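PDB 3H38: tRNA nucleotidyl transferase-related protein from Thermotoga maritima, which is the C-terminal part of a class II CCA-adding enzyme that probably adds C and A nucleotides to tRNA 3' ends, using magnesium. Local coordinates for residues 198-203 with 238-243; 44-47 with 52-55; 229-234 with 262-267; 288-293 with 315-320; 27-32 with 72-77. One frame throughout, in Å; residues are numbered along the deposited sequence.

Contact 1 (198-203 with 238-243); sequences RLLKQA and AQFDVI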
# COMPACT_ATOMS: atom_id res chain seq x y z
N ARG A 198 -20.33 -12.47 8.21
CA ARG A 198 -21.62 -12.11 7.79
C ARG A 198 -21.86 -10.64 7.74
O ARG A 198 -22.44 -10.15 6.83
CB ARG A 198 -22.66 -12.78 8.65
CG ARG A 198 -23.99 -12.23 8.46
CD ARG A 198 -25.06 -13.23 8.67
NE ARG A 198 -26.07 -13.12 7.63
CZ ARG A 198 -27.20 -13.81 7.58
NH1 ARG A 198 -28.04 -13.63 6.58
NH2 ARG A 198 -27.49 -14.68 8.54
N LEU A 199 -21.42 -9.93 8.76
CA LEU A 199 -21.54 -8.47 8.78
C LEU A 199 -20.84 -7.81 7.57
O LEU A 199 -21.36 -6.87 6.96
CB LEU A 199 -20.98 -7.92 10.09
CG LEU A 199 -21.92 -7.63 11.28
CD1 LEU A 199 -23.33 -8.15 11.06
CD2 LEU A 199 -21.36 -8.15 12.60
N LEU A 200 -19.66 -8.32 7.25
CA LEU A 200 -18.86 -7.85 6.13
C LEU A 200 -19.63 -8.01 4.82
O LEU A 200 -19.71 -7.07 4.02
CB LEU A 200 -17.53 -8.64 6.11
CG LEU A 200 -16.36 -8.18 5.22
CD1 LEU A 200 -14.99 -8.36 5.86
CD2 LEU A 200 -16.39 -8.87 3.86
N LYS A 201 -20.22 -9.19 4.62
CA LYS A 201 -20.94 -9.51 3.39
C LYS A 201 -22.16 -8.64 3.18
O LYS A 201 -22.47 -8.24 2.05
CB LYS A 201 -21.40 -10.97 3.41
CG LYS A 201 -20.30 -12.01 3.35
CD LYS A 201 -20.86 -13.35 2.89
CE LYS A 201 -19.90 -14.51 3.12
NZ LYS A 201 -20.42 -15.74 2.45
N GLN A 202 -22.87 -8.37 4.27
CA GLN A 202 -24.07 -7.53 4.22
C GLN A 202 -23.68 -6.15 3.70
O GLN A 202 -24.25 -5.66 2.72
CB GLN A 202 -24.74 -7.40 5.60
CG GLN A 202 -25.32 -8.70 6.12
CD GLN A 202 -26.03 -8.55 7.48
OE1 GLN A 202 -26.79 -9.43 7.89
NE2 GLN A 202 -25.79 -7.44 8.16
N ALA A 203 -22.68 -5.57 4.36
CA ALA A 203 -22.18 -4.24 4.03
C ALA A 203 -21.76 -4.19 2.57
O ALA A 203 -22.08 -3.25 1.86
CB ALA A 203 -20.99 -3.88 4.93
N ALA A 238 -11.99 -10.74 -3.92
CA ALA A 238 -12.80 -11.32 -4.96
C ALA A 238 -13.71 -12.37 -4.33
O ALA A 238 -14.91 -12.37 -4.57
CB ALA A 238 -11.91 -11.91 -6.02
N GLN A 239 -13.23 -13.12 -3.39
CA GLN A 239 -14.05 -14.09 -2.73
C GLN A 239 -15.21 -13.40 -2.10
O GLN A 239 -16.25 -13.97 -1.97
CB GLN A 239 -13.30 -14.74 -1.62
CG GLN A 239 -12.70 -16.02 -1.94
CD GLN A 239 -12.05 -16.65 -0.76
OE1 GLN A 239 -12.69 -16.88 0.25
NE2 GLN A 239 -10.78 -16.95 -0.87
N PHE A 240 -15.00 -12.19 -1.63
CA PHE A 240 -16.05 -11.43 -0.96
C PHE A 240 -16.84 -10.52 -1.88
O PHE A 240 -17.72 -9.80 -1.43
CB PHE A 240 -15.48 -10.61 0.21
CG PHE A 240 -15.24 -11.41 1.47
CD1 PHE A 240 -16.21 -12.29 1.95
CD2 PHE A 240 -14.06 -11.28 2.18
CE1 PHE A 240 -16.00 -13.01 3.12
CE2 PHE A 240 -13.85 -11.99 3.34
CZ PHE A 240 -14.83 -12.86 3.81
N ASP A 241 -16.51 -10.55 -3.17
CA ASP A 241 -17.16 -9.69 -4.16
C ASP A 241 -16.82 -8.22 -4.03
O ASP A 241 -17.53 -7.37 -4.55
CB ASP A 241 -18.68 -9.85 -4.11
CG ASP A 241 -19.14 -11.19 -4.65
OD1 ASP A 241 -20.12 -11.76 -4.12
OD2 ASP A 241 -18.49 -11.68 -5.60
N VAL A 242 -15.73 -7.91 -3.34
CA VAL A 242 -15.36 -6.50 -3.10
C VAL A 242 -14.91 -5.80 -4.37
O VAL A 242 -15.32 -4.66 -4.65
CB VAL A 242 -14.22 -6.40 -2.06
CG1 VAL A 242 -13.59 -5.02 -2.07
CG2 VAL A 242 -14.70 -6.79 -0.67
N ILE A 243 -14.08 -6.48 -5.16
CA ILE A 243 -13.47 -5.82 -6.30
C ILE A 243 -14.50 -5.14 -7.20
O ILE A 243 -14.29 -3.99 -7.60
CB ILE A 243 -12.67 -6.76 -7.18
CG1 ILE A 243 -11.61 -7.49 -6.36
CG2 ILE A 243 -12.05 -5.97 -8.33
CD1 ILE A 243 -10.85 -8.52 -7.13

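Contact 2 (44-47 with 52-55); sequences VRDL and KNLD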
# COMPACT_ATOMS: atom_id res chain seq x y z
N VAL A 44 0.37 -3.03 21.31
CA VAL A 44 -0.06 -4.00 22.31
C VAL A 44 -0.35 -5.37 21.68
O VAL A 44 0.00 -6.42 22.23
CB VAL A 44 -1.29 -3.47 23.08
CG1 VAL A 44 -1.88 -4.56 23.97
CG2 VAL A 44 -0.89 -2.25 23.90
N ARG A 45 -1.03 -5.35 20.53
CA ARG A 45 -1.21 -6.52 19.69
C ARG A 45 0.15 -7.20 19.45
O ARG A 45 0.34 -8.39 19.74
CB ARG A 45 -1.78 -6.07 18.35
CG ARG A 45 -2.15 -7.18 17.36
CD ARG A 45 -2.33 -6.54 15.96
NE ARG A 45 -1.10 -5.88 15.52
CZ ARG A 45 -1.05 -4.73 14.83
NH1 ARG A 45 -2.18 -4.10 14.48
NH2 ARG A 45 0.13 -4.22 14.51
N ASP A 46 1.10 -6.40 18.95
CA ASP A 46 2.42 -6.88 18.60
C ASP A 46 3.15 -7.47 19.81
O ASP A 46 3.71 -8.56 19.72
CB ASP A 46 3.21 -5.78 17.90
CG ASP A 46 2.60 -5.40 16.52
OD1 ASP A 46 1.87 -6.24 15.94
OD2 ASP A 46 2.83 -4.28 16.01
N LEU A 47 3.09 -6.79 20.95
CA LEU A 47 3.69 -7.32 22.18
C LEU A 47 3.19 -8.73 22.46
O LEU A 47 3.98 -9.65 22.69
CB LEU A 47 3.43 -6.40 23.39
CG LEU A 47 3.93 -6.92 24.75
CD1 LEU A 47 5.44 -6.92 24.80
CD2 LEU A 47 3.40 -6.09 25.90
N LYS A 52 8.14 -7.59 17.19
CA LYS A 52 8.81 -6.35 17.39
C LYS A 52 8.00 -5.22 16.83
O LYS A 52 7.49 -5.31 15.76
CB LYS A 52 10.17 -6.38 16.73
CG LYS A 52 11.28 -5.97 17.62
CD LYS A 52 11.78 -4.61 17.28
CE LYS A 52 13.04 -4.70 16.51
NZ LYS A 52 12.93 -4.24 15.11
N ASN A 53 7.89 -4.15 17.60
CA ASN A 53 7.08 -3.00 17.20
C ASN A 53 7.63 -1.80 17.92
O ASN A 53 7.36 -1.62 19.10
CB ASN A 53 5.61 -3.17 17.59
CG ASN A 53 4.79 -1.90 17.36
OD1 ASN A 53 5.30 -0.78 17.50
ND2 ASN A 53 3.53 -2.06 16.97
N LEU A 54 8.39 -0.96 17.24
CA LEU A 54 9.26 -0.03 17.95
C LEU A 54 8.58 1.22 18.45
O LEU A 54 8.90 1.71 19.53
CB LEU A 54 10.47 0.34 17.11
CG LEU A 54 11.33 -0.88 16.81
CD1 LEU A 54 11.10 -1.37 15.37
CD2 LEU A 54 12.78 -0.55 17.06
N ASP A 55 7.63 1.72 17.67
CA ASP A 55 7.09 3.05 17.91
C ASP A 55 6.24 3.13 19.18
O ASP A 55 5.75 2.12 19.69
CB ASP A 55 6.30 3.50 16.68
CG ASP A 55 5.13 2.61 16.40
OD1 ASP A 55 4.90 2.29 15.20
OD2 ASP A 55 4.45 2.21 17.38

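Contact 3 (229-234 with 262-267); sequences NPLKSI and NLFRNI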
# COMPACT_ATOMS: atom_id res chain seq x y z
N ASN A 229 1.45 -10.39 1.44
CA ASN A 229 1.05 -11.20 0.30
C ASN A 229 -0.19 -10.64 -0.31
O ASN A 229 -1.26 -11.12 -0.06
CB ASN A 229 0.80 -12.65 0.68
CG ASN A 229 2.07 -13.41 1.00
OD1 ASN A 229 3.05 -13.30 0.29
ND2 ASN A 229 2.04 -14.20 2.06
N PRO A 230 -0.02 -9.63 -1.13
CA PRO A 230 -1.13 -8.85 -1.69
C PRO A 230 -2.07 -9.75 -2.46
O PRO A 230 -3.29 -9.58 -2.40
CB PRO A 230 -0.43 -7.88 -2.66
CG PRO A 230 1.03 -7.91 -2.29
CD PRO A 230 1.28 -9.27 -1.72
N LEU A 231 -1.52 -10.72 -3.18
CA LEU A 231 -2.31 -11.56 -4.07
C LEU A 231 -3.37 -12.34 -3.29
O LEU A 231 -4.48 -12.55 -3.78
CB LEU A 231 -1.37 -12.52 -4.80
CG LEU A 231 -1.60 -12.97 -6.25
CD1 LEU A 231 -1.48 -14.44 -6.19
CD2 LEU A 231 -2.95 -12.59 -6.86
N LYS A 232 -3.04 -12.73 -2.08
CA LYS A 232 -3.92 -13.39 -1.18
C LYS A 232 -5.10 -12.56 -0.81
O LYS A 232 -6.19 -13.04 -0.73
CB LYS A 232 -3.17 -13.60 0.11
CG LYS A 232 -2.65 -14.91 0.29
CD LYS A 232 -3.76 -15.83 0.65
CE LYS A 232 -3.85 -15.98 2.09
NZ LYS A 232 -4.66 -17.17 2.34
N SER A 233 -4.81 -11.30 -0.56
CA SER A 233 -5.78 -10.27 -0.16
C SER A 233 -6.74 -9.99 -1.31
O SER A 233 -7.97 -10.01 -1.16
CB SER A 233 -5.05 -8.97 0.17
OG SER A 233 -4.32 -9.06 1.37
N ILE A 234 -6.15 -9.74 -2.47
CA ILE A 234 -6.88 -9.57 -3.70
C ILE A 234 -7.83 -10.75 -3.96
O ILE A 234 -8.99 -10.55 -4.30
CB ILE A 234 -5.91 -9.40 -4.85
CG1 ILE A 234 -5.16 -8.07 -4.69
CG2 ILE A 234 -6.65 -9.49 -6.18
CD1 ILE A 234 -4.19 -7.79 -5.85
N ASN A 262 0.93 -13.44 -12.43
CA ASN A 262 2.08 -12.99 -13.21
C ASN A 262 2.55 -11.60 -12.79
O ASN A 262 3.75 -11.35 -12.68
CB ASN A 262 1.77 -12.94 -14.71
CG ASN A 262 1.46 -14.31 -15.30
OD1 ASN A 262 0.82 -14.42 -16.34
ND2 ASN A 262 1.90 -15.35 -14.62
N LEU A 263 1.58 -10.71 -12.58
CA LEU A 263 1.85 -9.33 -12.23
C LEU A 263 2.79 -9.27 -11.03
O LEU A 263 3.89 -8.76 -11.12
CB LEU A 263 0.53 -8.62 -11.91
CG LEU A 263 0.41 -7.10 -11.73
CD1 LEU A 263 0.17 -6.73 -10.27
CD2 LEU A 263 1.59 -6.34 -12.33
N PHE A 264 2.34 -9.82 -9.91
CA PHE A 264 3.08 -9.73 -8.65
C PHE A 264 4.42 -10.43 -8.71
O PHE A 264 5.42 -9.86 -8.27
CB PHE A 264 2.23 -10.21 -7.46
CG PHE A 264 1.20 -9.20 -7.02
CD1 PHE A 264 -0.15 -9.42 -7.23
CD2 PHE A 264 1.61 -7.99 -6.43
CE1 PHE A 264 -1.10 -8.48 -6.83
CE2 PHE A 264 0.67 -7.02 -6.02
CZ PHE A 264 -0.69 -7.26 -6.21
N ARG A 265 4.44 -11.63 -9.28
CA ARG A 265 5.68 -12.37 -9.49
C ARG A 265 6.76 -11.50 -10.11
O ARG A 265 7.93 -11.53 -9.71
CB ARG A 265 5.47 -13.62 -10.38
CG ARG A 265 6.79 -14.40 -10.65
CD ARG A 265 6.81 -15.25 -11.97
NE ARG A 265 5.53 -15.92 -12.16
CZ ARG A 265 4.74 -15.81 -13.23
NH1 ARG A 265 3.58 -16.44 -13.22
NH2 ARG A 265 5.11 -15.11 -14.30
N ASN A 266 6.35 -10.71 -11.10
CA ASN A 266 7.30 -10.01 -11.94
C ASN A 266 7.60 -8.61 -11.46
O ASN A 266 8.55 -7.96 -11.91
CB ASN A 266 6.80 -10.00 -13.38
CG ASN A 266 6.95 -11.35 -14.05
OD1 ASN A 266 8.02 -11.95 -13.98
ND2 ASN A 266 5.89 -11.83 -14.69
N ILE A 267 6.81 -8.14 -10.51
CA ILE A 267 6.94 -6.77 -10.05
C ILE A 267 8.31 -6.44 -9.44
O ILE A 267 8.86 -5.36 -9.68
CB ILE A 267 5.75 -6.38 -9.15
CG1 ILE A 267 4.60 -5.87 -10.03
CG2 ILE A 267 6.17 -5.34 -8.10
CD1 ILE A 267 3.34 -5.50 -9.28

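Contact 4 (288-293 with 315-320); sequences LEFYDD and HVEKSA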
# COMPACT_ATOMS: atom_id res chain seq x y z
N LEU A 288 -8.39 -2.39 -14.78
CA LEU A 288 -9.09 -1.44 -15.65
C LEU A 288 -8.97 -1.73 -17.16
O LEU A 288 -9.39 -0.93 -17.99
CB LEU A 288 -8.66 -0.01 -15.30
CG LEU A 288 -9.45 0.77 -14.22
CD1 LEU A 288 -10.11 -0.10 -13.16
CD2 LEU A 288 -8.59 1.82 -13.58
N GLU A 289 -8.43 -2.89 -17.52
CA GLU A 289 -8.46 -3.28 -18.92
C GLU A 289 -9.89 -3.25 -19.48
O GLU A 289 -10.83 -3.68 -18.81
CB GLU A 289 -7.86 -4.67 -19.11
CG GLU A 289 -6.34 -4.68 -18.96
CD GLU A 289 -5.73 -6.05 -19.25
OE1 GLU A 289 -4.51 -6.11 -19.46
OE2 GLU A 289 -6.48 -7.07 -19.26
N PHE A 290 -10.02 -2.71 -20.69
CA PHE A 290 -11.26 -2.80 -21.48
C PHE A 290 -12.38 -1.91 -20.98
O PHE A 290 -13.56 -2.13 -21.29
CB PHE A 290 -11.72 -4.26 -21.61
CG PHE A 290 -10.69 -5.14 -22.24
CD1 PHE A 290 -10.08 -6.15 -21.51
CD2 PHE A 290 -10.30 -4.94 -23.56
CE1 PHE A 290 -9.12 -6.95 -22.08
CE2 PHE A 290 -9.34 -5.74 -24.15
CZ PHE A 290 -8.74 -6.75 -23.40
N TYR A 291 -12.00 -0.90 -20.21
CA TYR A 291 -12.96 0.05 -19.68
C TYR A 291 -13.34 1.06 -20.76
O TYR A 291 -12.48 1.65 -21.42
CB TYR A 291 -12.38 0.79 -18.47
CG TYR A 291 -12.81 0.24 -17.13
CD1 TYR A 291 -13.35 1.08 -16.17
CD2 TYR A 291 -12.69 -1.11 -16.82
CE1 TYR A 291 -13.76 0.60 -14.93
CE2 TYR A 291 -13.09 -1.61 -15.58
CZ TYR A 291 -13.63 -0.74 -14.64
OH TYR A 291 -14.05 -1.18 -13.41
N ASP A 292 -14.63 1.24 -20.93
CA ASP A 292 -15.16 2.28 -21.80
C ASP A 292 -14.87 3.66 -21.20
O ASP A 292 -14.66 3.79 -19.99
CB ASP A 292 -16.66 2.07 -21.98
CG ASP A 292 -17.36 1.63 -20.68
OD1 ASP A 292 -16.83 0.73 -19.96
OD2 ASP A 292 -18.45 2.18 -20.41
N ASP A 293 -14.94 4.69 -22.01
CA ASP A 293 -14.57 6.02 -21.64
C ASP A 293 -15.35 6.60 -20.48
O ASP A 293 -14.82 7.33 -19.70
CB ASP A 293 -14.76 6.93 -22.84
CG ASP A 293 -13.56 6.96 -23.74
OD1 ASP A 293 -12.47 6.71 -23.23
OD2 ASP A 293 -13.67 7.24 -24.93
N HIS A 315 -2.92 0.92 -24.44
CA HIS A 315 -1.78 0.51 -25.25
C HIS A 315 -1.47 -0.97 -24.98
O HIS A 315 -1.30 -1.74 -25.91
CB HIS A 315 -0.56 1.39 -24.97
CG HIS A 315 0.67 1.00 -25.73
ND1 HIS A 315 0.69 0.86 -27.11
CD2 HIS A 315 1.94 0.74 -25.33
CE1 HIS A 315 1.90 0.52 -27.51
NE2 HIS A 315 2.68 0.44 -26.44
N VAL A 316 -1.45 -1.37 -23.71
CA VAL A 316 -1.11 -2.75 -23.37
C VAL A 316 -2.23 -3.70 -23.78
O VAL A 316 -1.99 -4.71 -24.43
CB VAL A 316 -0.73 -2.91 -21.86
CG1 VAL A 316 -0.50 -4.38 -21.47
CG2 VAL A 316 0.52 -2.11 -21.55
N GLU A 317 -3.46 -3.37 -23.42
CA GLU A 317 -4.56 -4.27 -23.76
C GLU A 317 -4.67 -4.47 -25.26
O GLU A 317 -5.07 -5.53 -25.72
CB GLU A 317 -5.89 -3.83 -23.15
CG GLU A 317 -6.42 -2.51 -23.67
CD GLU A 317 -7.60 -1.98 -22.87
OE1 GLU A 317 -7.48 -1.85 -21.62
OE2 GLU A 317 -8.65 -1.71 -23.49
N LYS A 318 -4.30 -3.45 -26.03
CA LYS A 318 -4.43 -3.54 -27.48
C LYS A 318 -3.23 -4.23 -28.13
O LYS A 318 -3.40 -5.01 -29.05
CB LYS A 318 -4.67 -2.16 -28.11
CG LYS A 318 -6.07 -1.61 -27.84
CD LYS A 318 -6.23 -0.20 -28.39
CE LYS A 318 -7.62 0.35 -28.12
NZ LYS A 318 -8.69 -0.44 -28.81
N SER A 319 -2.03 -3.95 -27.62
CA SER A 319 -0.81 -4.52 -28.19
C SER A 319 -0.41 -5.86 -27.58
O SER A 319 0.54 -6.51 -28.04
CB SER A 319 0.35 -3.53 -28.07
OG SER A 319 0.93 -3.59 -26.79
N ALA A 320 -1.12 -6.29 -26.54
CA ALA A 320 -0.78 -7.53 -25.85
C ALA A 320 -0.87 -8.78 -26.75
O ALA A 320 0.08 -9.56 -26.81
CB ALA A 320 -1.63 -7.71 -24.59

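Contact 5 (27-32 with 72-77); sequences GKFGDE and KRFLPG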
# COMPACT_ATOMS: atom_id res chain seq x y z
N GLY A 27 4.12 7.30 32.60
CA GLY A 27 3.10 6.94 33.57
C GLY A 27 3.19 7.92 34.72
O GLY A 27 2.19 8.50 35.15
N LYS A 28 4.41 8.11 35.18
CA LYS A 28 4.73 8.99 36.27
C LYS A 28 4.32 10.42 36.02
O LYS A 28 3.75 11.01 36.90
CB LYS A 28 6.21 8.90 36.61
CG LYS A 28 6.53 8.69 38.06
CD LYS A 28 6.41 9.94 38.89
CE LYS A 28 5.53 9.74 40.13
NZ LYS A 28 5.51 10.86 41.12
N PHE A 29 4.57 10.95 34.82
CA PHE A 29 4.06 12.27 34.43
C PHE A 29 2.54 12.29 34.49
O PHE A 29 1.95 13.31 34.82
CB PHE A 29 4.47 12.67 33.02
CG PHE A 29 5.95 12.72 32.80
CD1 PHE A 29 6.47 12.67 31.52
CD2 PHE A 29 6.83 12.80 33.88
CE1 PHE A 29 7.85 12.71 31.32
CE2 PHE A 29 8.20 12.84 33.68
CZ PHE A 29 8.71 12.79 32.40
N GLY A 30 1.92 11.16 34.16
CA GLY A 30 0.47 11.07 34.16
C GLY A 30 -0.06 11.42 35.53
O GLY A 30 -0.90 12.30 35.67
N ASP A 31 0.45 10.73 36.55
CA ASP A 31 0.07 10.97 37.93
C ASP A 31 0.33 12.41 38.37
O ASP A 31 -0.46 13.00 39.10
CB ASP A 31 0.84 10.05 38.87
CG ASP A 31 0.30 8.64 38.86
OD1 ASP A 31 -0.65 8.39 38.08
OD2 ASP A 31 0.81 7.79 39.63
N GLU A 32 1.45 12.97 37.93
CA GLU A 32 1.88 14.28 38.39
C GLU A 32 1.03 15.38 37.80
O GLU A 32 1.06 16.52 38.27
CB GLU A 32 3.35 14.50 38.09
CG GLU A 32 4.28 13.76 39.05
CD GLU A 32 5.71 13.72 38.54
OE1 GLU A 32 6.58 13.18 39.27
OE2 GLU A 32 5.98 14.20 37.42
N LYS A 72 7.68 17.37 27.87
CA LYS A 72 8.77 17.97 27.15
C LYS A 72 9.85 18.48 28.04
O LYS A 72 10.99 18.43 27.68
CB LYS A 72 8.30 19.10 26.25
CG LYS A 72 9.31 19.46 25.18
CD LYS A 72 9.61 20.92 25.13
CE LYS A 72 10.64 21.20 24.08
NZ LYS A 72 10.18 22.12 23.02
N ARG A 73 9.51 19.00 29.21
CA ARG A 73 10.53 19.56 30.06
C ARG A 73 11.32 18.59 30.86
O ARG A 73 12.10 18.98 31.70
CB ARG A 73 9.97 20.61 30.98
CG ARG A 73 8.72 20.31 31.64
CD ARG A 73 8.63 21.16 32.84
NE ARG A 73 7.32 21.74 32.98
CZ ARG A 73 6.68 21.88 34.13
NH1 ARG A 73 7.25 21.48 35.24
NH2 ARG A 73 5.48 22.41 34.17
N PHE A 74 11.14 17.32 30.59
CA PHE A 74 11.91 16.30 31.29
C PHE A 74 12.47 15.37 30.25
O PHE A 74 13.39 14.60 30.52
CB PHE A 74 11.04 15.57 32.32
CG PHE A 74 10.36 16.49 33.28
CD1 PHE A 74 9.14 17.06 32.98
CD2 PHE A 74 10.96 16.82 34.48
CE1 PHE A 74 8.52 17.93 33.86
CE2 PHE A 74 10.34 17.69 35.37
CZ PHE A 74 9.12 18.24 35.06
N LEU A 75 11.90 15.47 29.05
CA LEU A 75 12.36 14.72 27.89
C LEU A 75 12.68 15.69 26.78
O LEU A 75 11.83 15.99 25.95
CB LEU A 75 11.27 13.77 27.41
CG LEU A 75 10.72 12.79 28.44
CD1 LEU A 75 9.69 11.90 27.77
CD2 LEU A 75 11.85 11.96 29.01
N PRO A 76 13.92 16.19 26.76
CA PRO A 76 14.34 17.20 25.78
C PRO A 76 14.12 16.74 24.35
O PRO A 76 14.77 15.80 23.87
CB PRO A 76 15.84 17.36 26.07
CG PRO A 76 16.00 16.92 27.50
CD PRO A 76 15.02 15.81 27.67
N GLY A 77 13.19 17.40 23.67
CA GLY A 77 12.88 17.08 22.28
C GLY A 77 12.06 18.17 21.62
O GLY A 77 11.77 19.20 22.22

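Contact 1 (198-203 with 238-243)
L200 of helix 194-205 meets F240 where helix 230-239 runs out in a Schellman motif. The motif's positive-phi residue is D241, whose N bonds back to A238 O at 2.8 Å. The chain then turns into helix 242-246, and F240 is left facing helix 194-205.

The main interaction is CH-pi. L200 CD2 lies over one face of the F240 ring, 3.7 Å from the ring centroid. The approach is only 14° off the ring normal. CD2 is offset toward the rim, with CG and CD2 of F240 nearest to it. A chi1 of -168° sets L200 CG beside the carbonyl carbon, which carries the methyl across to the ring.

The second interaction is looser apolar contact. The extended chain of K201 runs across the ring edge. No hydrogen bond links the two segments.

Both segments belong to the helical region that resembles the RNA-binding part of poly(A) polymerases. L200 also packs on F171 and on A181 of helix 177-187. The contact lies beside this helix, which carries the nucleotide-binding R177 and R180. At the ring edge, K201 CE comes within 4.2 Å of F240 CE1.

Contact 2 (44-47 with 52-55)
D46, which reaches across to N53, has its OD1 gripped by two nitrogens of R45 in a salt bridge. R45 NE and R45 NH2 each lie 3.0 Å from D46 OD1. The grip is side-on, and OD1 lies at the edge of the guanidinium, in its plane. Both nitrogens come from the same face of the carboxylate. R45 NH2 also makes a weak bond to D46 OD2.

The cross-segment bond uses the other oxygen. N53 ND2 donates to D46 OD2 on its anti side, at 2.5 Å, short enough to be read with caution. The carboxylate and amide planes are 48° apart. With chi1 at 172°, N53 CG stands opposite its own N, which brings ND2 to D46 OD2.

R45 binds CTP and ATP in other structures of this protein, though no nucleotide is bound here. D46 is consistent with a second-shell role, holding the R45 guanidinium in place. Putting an alanine at D46 would probably leave R45 freer to turn and N53 ND2 without its acceptor.

Helix 42-49 carries the family's GGxVRD signature through D46. N53 lies in the loop to strand 56-60, two residues before D55, a magnesium ligand.

Contact 3 (229-234 with 262-267)
The F264 ring lies between L231 N and L263 CD1. L231 N is over one face, 4.3 Å above the plane and offset toward the rim. Over the opposite face is L263 CD1, 3.9 Å above the ring centre. L263 is F264's own neighbour in helix 254-274. At the ring edge, near its plane, sits I234 CD1, close at 3.3 Å to F264 CE1.

Two more side chains meet the ring at a slant. P230 CB touches F264 CZ at 3.6 Å, and L231 CG is 4.0 Å from F264 CD1. I234 comes at the ring from the opposite direction. Its CG1 lies anti to the carbonyl carbon (chi1 -67°), and the extended chain beyond carries CD1 out to F264. Thus P230, L231 and I234, at the start of helix 230-239, meet the ring on several sides. The side-chain contacts are apolar, and no hydrogen bond crosses.

V283 of helix 279-287 also touches F264, and Y252 packs on L231 and I234. The axes of helix segments 230-234 and 262-267 approach to 10.9 Å and are nearly antiparallel, at 162°. This is antiparallel helix packing in the all-helical part of the chain, with the F264 side chain linking helix 230-239 to helix 254-274.

Contact 4 (288-293 with 315-320)
E317 of helix 309-328 reaches into a type II beta turn, L288 to Y291, and takes a backbone N-H there. The turn follows helix 279-287 and leads to helix 293-302.

L288 opens the turn as the first residue to leave the preceding helix. The turn's closing bond, Y291 N to L288 O, is weak.

E289 is next. Its CA lies 3.2 Å from E317 OE1, and the two side chains slide past each other in opposite directions. Their carboxylates do not meet. The E289 carboxylate instead forms a salt bridge with K259 and a hydrogen bond with Y354 OH. These partners would be expected to ease any repulsion from E317.

F290 follows, with the positive phi (74°) of the third position of a type II turn. Its N donates to E317 OE1 at 2.8 Å, a fairly straight bond at 159° that arrives from above the carboxylate plane. E317 gets there with CG between its backbone N and carbonyl carbon (chi1 65°) and the chain extended beyond. The F290 ring lies alongside the E317 side chain, and E317 CB sits over one face of it.

The Y291 side chain packs on F247, P248 and V299. D293 forms a salt bridge with R314 of helix 309-328, a further tie between the loop and that helix.

The contact lies away from the annotated sites and joins helix 309-328 to the turn by a side-chain-to-backbone hydrogen bond. Beside that bond, F290 CD2 lies 3.6 Å from E317 OE2.

Contact 5 (27-32 with 72-77)
F29 and F74 mark the nearest approach of the two backbones, with their CA atoms 9.4 Å apart. Segment 27-32 belongs to helix 17-32. Segment 72-77 leaves helix 64-72 at R73 and runs in loop form to edge strand 77-80. A weak bond, L75 N to K72 O at 3.4 Å, spans the bend. No hydrogen bond joins the segments, so side chains bridge the gap.

F29 does most of this. Its CG lies anti to the carbonyl carbon (chi1 -59°), which brings CZ to F74 CB. F29 CZ touches F74 CB at 3.6 Å. The two rings meet obliquely, with centroids 5.4 Å apart and planes at 39°. L75 meets the F29 ring at its edge, with L75 CG 4.1 Å from F29 CE1. An alanine in place of F29 would probably open a gap beside F74 CB and L75, removing the aromatic group they pack on.

Y70, F67 and A71 of helix 64-72 pack against F29, Y70 edge-to-face, and Y70 also meets the F74 ring. Within helix 17-32, K28 NZ and E32 OE1 form a salt bridge of 3.2 Å, one helical turn apart.

L75 also packs on L22 and L25 of helix 17-32 and on L92 of strand 87-92. This is a hydrophobic junction of helix and sheet, within the alpha-beta nucleotidyltransferase fold of the head region.

The five contacts run along an elongated chain. Contacts 2 and 5 lie in the nucleotidyltransferase head, with centres about 22 Å apart. Contact 2 is at the active site, since it holds R45 and D55, while contact 5 is away from the annotated sites. Contacts 1 and 3 share helix 230-239 and touch, with I243 CD1 3.9 Å from I234 O. Contact 1 lies near the nucleotide site: the L200 side chain is about 7 Å from that of R177. Contact 3 is also near it, with the P230 side chain about 9 Å from that of R183. Contact 4 lies farther along the helical part, its centre about 58 Å from that of contact 5.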